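Local coordinates for putative uncharacterized protein (PDB 3CNL), which binds GTP and, as a circularly permuted GTPase, probably acts in a late step of 50S ribosomal subunit assembly, at residues Q14-L19 / Y40-S45. Numbering follows the deposited sequence.
Sequences QIKDLL and YGVDFS
Asp43, which meets Lys16 across the contact, turns its carboxylate back on its own loop: OD1 accepts from Ser45 N, 2.9 Å away with an N-H...O angle of 161°, and so closes an Asx turn. The backbone carbonyl of Asp43 serves the helix instead, taking a weak hydrogen bond from Lys16, NZ lying 3.1 Å from O; this is the one polar bond between the helical segment 14-19 and the loop segment 40-45. Lysine suits the place because its chain is long and flexible enough to cross from the flank of the helix: bends at chi2 and at chi3 (116°, away from a staggered value) swing NZ over to the loop. On the way its CE passes 3.8 Å from Val42 CG2, so the aliphatic part packs on the valine while NZ reaches the backbone of Asp43. Asp43 OD2 stands 5.3 Å from Lys16 NZ, too far for a salt bridge, though the opposite charges may still attract. With Lys16 cut back to an alanine, the Asp43 carbonyl would probably lose this donor, and Val42 CG2 the methylene that packs on it.

Alongside the lysine chain, which runs past it the opposite way, Val42 presents a single methyl to the helix. Its CG2, anti to the backbone N, meets Ile15 CG2 at 3.6 Å and Leu19 CD2 at 3.7 Å, the branched side chains of residues one turn apart receiving the compact valine. The other leucine branch, CD1, approaches the Phe44 ring obliquely, 4.2 Å from CE1.

Leu19 and Phe44 also touch Val25 of strand 24-30, and Leu103 and Val105 respectively of strand 101-106. The contact thus fastens helix 13-19 and the loop between strands 24-30 and 48-54 over neighbouring parallel strands of the G-domain sheet, with Ile15 close to the GTP-binding Gly153 at the end of strand 147-154.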
loop_
_atom_site.group_PDB
_atom_site.type_symbol
_atom_site.label_atom_id
_atom_site.label_comp_id
_atom_site.label_asym_id
_atom_site.label_seq_id
_atom_site.Cartn_x
_atom_site.Cartn_y
_atom_site.Cartn_z
ATOM N N GLN A 14 -20.281 -1.227 -0.101
ATOM C CA GLN A 14 -20.171 -0.083 0.791
ATOM C C GLN A 14 -19.322 1.013 0.148
ATOM O O GLN A 14 -19.643 2.190 0.280
ATOM C CB GLN A 14 -19.578 -0.514 2.133
ATOM C CG GLN A 14 -19.597 0.550 3.235
ATOM C CD GLN A 14 -19.040 0.023 4.546
ATOM O OE1 GLN A 14 -19.765 -0.115 5.539
ATOM N NE2 GLN A 14 -17.751 -0.298 4.549
ATOM N N ILE A 15 -18.249 0.624 -0.543
ATOM C CA ILE A 15 -17.434 1.580 -1.302
ATOM C C ILE A 15 -18.324 2.340 -2.285
ATOM O O ILE A 15 -18.211 3.553 -2.395
ATOM C CB ILE A 15 -16.223 0.913 -2.045
ATOM C CG1 ILE A 15 -15.259 0.222 -1.062
ATOM C CG2 ILE A 15 -15.452 1.932 -2.899
ATOM C CD1 ILE A 15 -14.611 1.131 -0.020
ATOM N N LYS A 16 -19.214 1.621 -2.974
ATOM C CA LYS A 16 -20.219 2.236 -3.852
ATOM C C LYS A 16 -21.122 3.234 -3.113
ATOM O O LYS A 16 -21.421 4.300 -3.637
ATOM C CB LYS A 16 -21.077 1.169 -4.538
ATOM C CG LYS A 16 -20.322 0.169 -5.415
ATOM C CD LYS A 16 -19.884 0.753 -6.744
ATOM C CE LYS A 16 -18.363 0.787 -6.869
ATOM N NZ LYS A 16 -17.921 1.511 -8.106
ATOM N N ASP A 17 -21.534 2.890 -1.894
ATOM C CA ASP A 17 -22.312 3.804 -1.048
ATOM C C ASP A 17 -21.507 5.032 -0.646
ATOM O O ASP A 17 -22.057 6.129 -0.504
ATOM C CB ASP A 17 -22.846 3.098 0.209
ATOM C CG ASP A 17 -23.872 2.001 -0.109
ATOM O OD1 ASP A 17 -23.904 0.995 0.635
ATOM O OD2 ASP A 17 -24.638 2.133 -1.092
ATOM N N LEU A 18 -20.205 4.856 -0.444
ATOM C CA LEU A 18 -19.358 5.987 -0.050
ATOM C C LEU A 18 -19.078 6.861 -1.263
ATOM O O LEU A 18 -18.985 8.078 -1.143
ATOM C CB LEU A 18 -18.049 5.524 0.596
ATOM C CG LEU A 18 -18.089 4.882 1.985
ATOM C CD1 LEU A 18 -16.689 4.546 2.446
ATOM C CD2 LEU A 18 -18.739 5.792 2.995
ATOM N N LEU A 19 -18.960 6.222 -2.423
ATOM C CA LEU A 19 -18.650 6.890 -3.689
ATOM C C LEU A 19 -19.724 7.878 -4.110
ATOM O O LEU A 19 -19.426 8.883 -4.762
ATOM C CB LEU A 19 -18.462 5.853 -4.800
ATOM C CG LEU A 19 -17.114 5.571 -5.472
ATOM C CD1 LEU A 19 -15.914 6.203 -4.782
ATOM C CD2 LEU A 19 -16.938 4.060 -5.613
ATOM N N TYR A 40 -8.244 -2.265 -8.009
ATOM C CA TYR A 40 -8.928 -3.062 -9.024
ATOM C C TYR A 40 -10.192 -3.664 -8.413
ATOM O O TYR A 40 -10.177 -4.138 -7.275
ATOM C CB TYR A 40 -8.000 -4.173 -9.499
ATOM C CG TYR A 40 -8.133 -4.558 -10.954
ATOM C CD1 TYR A 40 -7.209 -4.103 -11.899
ATOM C CD2 TYR A 40 -9.151 -5.404 -11.389
ATOM C CE1 TYR A 40 -7.300 -4.468 -13.249
ATOM C CE2 TYR A 40 -9.258 -5.773 -12.736
ATOM C CZ TYR A 40 -8.327 -5.299 -13.663
ATOM O OH TYR A 40 -8.419 -5.654 -15.000
ATOM N N GLY A 41 -11.291 -3.621 -9.162
ATOM C CA GLY A 41 -12.563 -4.143 -8.678
ATOM C C GLY A 41 -13.619 -3.065 -8.571
ATOM O O GLY A 41 -14.773 -3.284 -8.954
ATOM N N VAL A 42 -13.228 -1.899 -8.056
ATOM C CA VAL A 42 -14.163 -0.790 -7.856
ATOM C C VAL A 42 -14.055 0.240 -8.996
ATOM O O VAL A 42 -12.964 0.550 -9.473
ATOM C CB VAL A 42 -14.054 -0.179 -6.407
ATOM C CG1 VAL A 42 -12.627 -0.177 -5.903
ATOM C CG2 VAL A 42 -14.666 1.213 -6.315
ATOM N N ASP A 43 -15.208 0.726 -9.445
ATOM C CA ASP A 43 -15.304 1.603 -10.604
ATOM C C ASP A 43 -15.218 3.063 -10.165
ATOM O O ASP A 43 -16.106 3.555 -9.473
ATOM C CB ASP A 43 -16.630 1.336 -11.336
ATOM C CG ASP A 43 -16.718 2.017 -12.693
ATOM O OD1 ASP A 43 -15.830 2.812 -13.050
ATOM O OD2 ASP A 43 -17.694 1.745 -13.425
ATOM N N PHE A 44 -14.131 3.729 -10.564
ATOM C CA PHE A 44 -13.900 5.156 -10.296
ATOM C C PHE A 44 -13.988 5.984 -11.576
ATOM O O PHE A 44 -13.536 7.135 -11.593
ATOM C CB PHE A 44 -12.499 5.417 -9.720
ATOM C CG PHE A 44 -12.169 4.655 -8.475
ATOM C CD1 PHE A 44 -13.088 4.521 -7.444
ATOM C CD2 PHE A 44 -10.902 4.104 -8.320
ATOM C CE1 PHE A 44 -12.763 3.831 -6.290
ATOM C CE2 PHE A 44 -10.563 3.419 -7.168
ATOM C CZ PHE A 44 -11.499 3.276 -6.153
ATOM N N SER A 45 -14.530 5.412 -12.653
ATOM C CA SER A 45 -14.555 6.111 -13.955
ATOM C C SER A 45 -15.500 7.334 -14.031
ATOM O O SER A 45 -15.412 8.129 -14.973
ATOM C CB SER A 45 -14.817 5.124 -15.115
ATOM O OG SER A 45 -16.022 4.395 -14.918
#